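Local coordinates for protein cellulose 1,4-beta-cellobiosidase (Clostridium thermocellum, PDB 3ZQX) that forms the calcium-binding family 3b carbohydrate-binding module of a cellulosomal cellobiohydrolase, a module type usually associated with cellulose binding, at residues A[21-26]-A[77-82]. The protein carries 1 engineered substitution. Residues are numbered along the deposited sequence; the frame is centred on the assembly and turned at random.
Sequences GKFNIV and HYLQLE
Phe23 of strand 15-27 meets Leu81 and Leu79 of strand 78-83 in the middle of the module, a beta-sandwich of jelly-roll topology as in other family 3 modules; the contact joins the sheet holding strand 15-27 to the facing sheet that holds strand 78-83. Methyl CD1 of Leu81 lies obliquely to the aromatic ring, 4.0 Å from CE2 and 4.1 Å from CD2 of Phe23, so it touches one ortho-meta side of the ring. Leu81 was modelled in two conformers, and its distances and torsion describe one of them. The branch CD2 of Leu79 approaches the same corner from the ring edge, near the ring plane, and is looser at 4.5 Å from Phe23 CE2.

The two backbones remain far apart: the closest CA atoms, those of Phe23 and Leu81, are 10.6 Å from each other. A long, flat phenylalanine suits this distance because its ring carries one sheet's surface well into the gap, while branched leucines offer methyls that fit against it. In this conformer of Leu81, CG stands anti to the carbonyl carbon (chi1 -66°) and CD1 extends from there to the ring.

Other nonpolar groups complete the setting. Phe99 of strand 97-103 stacks with the Phe23 ring, and backbone hydrogen bonding of Phe23 with Ile97 of that strand fixes it within its sheet. Leu40 and Tyr42 of strand 38-43 also touch the ring. Phe54 packs on both leucines, while Leu79 touches Phe70 and Leu81 touches Pro68.

All three touching residues are buried, and the contact is purely apolar. It therefore joins the sheets by dispersion and the exclusion of water, a nondirectional chemistry that needs no register between the two strands, whereas backbone hydrogen bonding is spent within each sheet.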
loop_
_atom_site.group_PDB
_atom_site.type_symbol
_atom_site.label_atom_id
_atom_site.label_comp_id
_atom_site.label_asym_id
_atom_site.label_seq_id
_atom_site.Cartn_x
_atom_site.Cartn_y
_atom_site.Cartn_z
ATOM N N GLY A 21 7.353 5.026 1.101
ATOM C CA GLY A 21 7.874 3.947 0.296
ATOM C C GLY A 21 7.217 3.975 -1.060
ATOM O O GLY A 21 6.681 5.010 -1.473
ATOM N N LYS A 22 7.308 2.864 -1.779
ATOM C CA LYS A 22 6.624 2.732 -3.053
ATOM C C LYS A 22 6.009 1.357 -3.167
ATOM O O LYS A 22 6.534 0.384 -2.623
ATOM C CB LYS A 22 7.581 2.938 -4.232
ATOM C CG LYS A 22 8.397 4.222 -4.184
ATOM C CD LYS A 22 9.220 4.415 -5.450
ATOM C CE LYS A 22 10.055 5.681 -5.373
ATOM N NZ LYS A 22 10.736 5.961 -6.670
ATOM N N PHE A 23 4.908 1.295 -3.911
ATOM C CA PHE A 23 4.295 0.036 -4.317
ATOM C C PHE A 23 4.373 -0.098 -5.834
ATOM O O PHE A 23 4.570 0.882 -6.550
ATOM C CB PHE A 23 2.801 -0.034 -3.960
ATOM C CG PHE A 23 2.481 0.273 -2.525
ATOM C CD1 PHE A 23 3.020 -0.476 -1.495
ATOM C CD2 PHE A 23 1.603 1.296 -2.207
ATOM C CE1 PHE A 23 2.701 -0.189 -0.168
ATOM C CE2 PHE A 23 1.282 1.585 -0.892
ATOM C CZ PHE A 23 1.831 0.838 0.126
ATOM N N ASN A 24 4.255 -1.326 -6.321
ATOM C CA ASN A 24 4.040 -1.574 -7.736
ATOM C C ASN A 24 3.094 -2.752 -7.819
ATOM O O ASN A 24 3.398 -3.801 -7.252
ATOM C CB ASN A 24 5.382 -1.898 -8.400
ATOM C CG ASN A 24 5.267 -2.165 -9.883
ATOM O OD1 ASN A 24 4.384 -1.630 -10.560
ATOM N ND2 ASN A 24 6.165 -3.002 -10.400
ATOM N N ILE A 25 1.976 -2.609 -8.526
ATOM C CA ILE A 25 1.047 -3.718 -8.690
ATOM C C ILE A 25 1.274 -4.330 -10.060
ATOM O O ILE A 25 1.166 -3.648 -11.075
ATOM C CB ILE A 25 -0.419 -3.279 -8.529
ATOM C CG1 ILE A 25 -0.654 -2.746 -7.111
ATOM C CG2 ILE A 25 -1.354 -4.448 -8.836
ATOM C CD1 ILE A 25 -1.997 -2.082 -6.925
ATOM N N VAL A 26 1.605 -5.618 -10.077
ATOM C CA VAL A 26 1.969 -6.310 -11.309
ATOM C C VAL A 26 0.927 -7.374 -11.598
ATOM O O VAL A 26 0.609 -8.178 -10.723
ATOM C CB VAL A 26 3.356 -6.971 -11.176
ATOM C CG1 VAL A 26 3.737 -7.654 -12.475
ATOM C CG2 VAL A 26 4.413 -5.939 -10.783
ATOM N N HIS A 77 -4.908 -2.540 11.791
ATOM C CA HIS A 77 -5.064 -1.240 11.145
ATOM C C HIS A 77 -4.247 -1.134 9.851
ATOM O O HIS A 77 -3.170 -1.736 9.724
ATOM C CB HIS A 77 -4.648 -0.161 12.146
ATOM C CG HIS A 77 -4.870 1.235 11.660
ATOM N ND1 HIS A 77 -3.867 2.014 11.127
ATOM C CD2 HIS A 77 -5.990 1.998 11.635
ATOM C CE1 HIS A 77 -4.366 3.190 10.782
ATOM N NE2 HIS A 77 -5.651 3.210 11.084
ATOM N N TYR A 78 -4.745 -0.356 8.893
ATOM C CA TYR A 78 -4.073 -0.206 7.604
ATOM C C TYR A 78 -4.429 1.084 6.879
ATOM O O TYR A 78 -5.480 1.701 7.107
ATOM C CB TYR A 78 -4.404 -1.386 6.652
ATOM C CG TYR A 78 -5.899 -1.650 6.550
ATOM C CD1 TYR A 78 -6.709 -0.926 5.681
ATOM C CD2 TYR A 78 -6.510 -2.596 7.364
ATOM C CE1 TYR A 78 -8.080 -1.143 5.631
ATOM C CE2 TYR A 78 -7.879 -2.826 7.316
ATOM C CZ TYR A 78 -8.659 -2.096 6.448
ATOM O OH TYR A 78 -10.015 -2.274 6.372
ATOM N N LEU A 79 -3.522 1.456 5.981
ATOM C CA LEU A 79 -3.836 2.252 4.806
ATOM C C LEU A 79 -4.449 1.332 3.757
ATOM O O LEU A 79 -3.905 0.263 3.466
ATOM C CB LEU A 79 -2.548 2.826 4.201
ATOM C CG LEU A 79 -2.668 3.404 2.787
ATOM C CD1 LEU A 79 -3.469 4.700 2.774
ATOM C CD2 LEU A 79 -1.292 3.595 2.160
ATOM N N GLN A 80 -5.563 1.763 3.171
ATOM C CA GLN A 80 -6.172 1.087 2.046
ATOM C C GLN A 80 -6.077 1.973 0.813
ATOM O O GLN A 80 -6.361 3.174 0.861
ATOM C CB GLN A 80 -7.645 0.789 2.343
ATOM C CG GLN A 80 -8.415 0.237 1.158
ATOM C CD GLN A 80 -9.690 -0.441 1.599
ATOM O OE1 GLN A 80 -9.648 -1.394 2.364
ATOM N NE2 GLN A 80 -10.838 0.067 1.151
ATOM N N LEU A 81 -5.660 1.379 -0.298
ATOM C CA LEU A 81 -5.772 2.045 -1.586
ATOM C C LEU A 81 -6.768 1.329 -2.455
ATOM O O LEU A 81 -6.679 0.110 -2.672
ATOM C CB LEU A 81 -4.444 2.105 -2.330
ATOM C CG LEU A 81 -3.376 2.969 -1.685
ATOM C CD1 LEU A 81 -2.129 2.961 -2.544
ATOM C CD2 LEU A 81 -3.894 4.393 -1.473
ATOM N N GLU A 82 -7.728 2.107 -2.925
ATOM C CA GLU A 82 -8.618 1.711 -3.993
ATOM C C GLU A 82 -8.311 2.624 -5.178
ATOM O O GLU A 82 -7.450 3.501 -5.093
ATOM C CB GLU A 82 -10.074 1.799 -3.541
ATOM C CG GLU A 82 -10.421 0.683 -2.570
ATOM C CD GLU A 82 -11.750 0.869 -1.899
ATOM O OE1 GLU A 82 -11.867 1.805 -1.087
ATOM O OE2 GLU A 82 -12.680 0.080 -2.178
#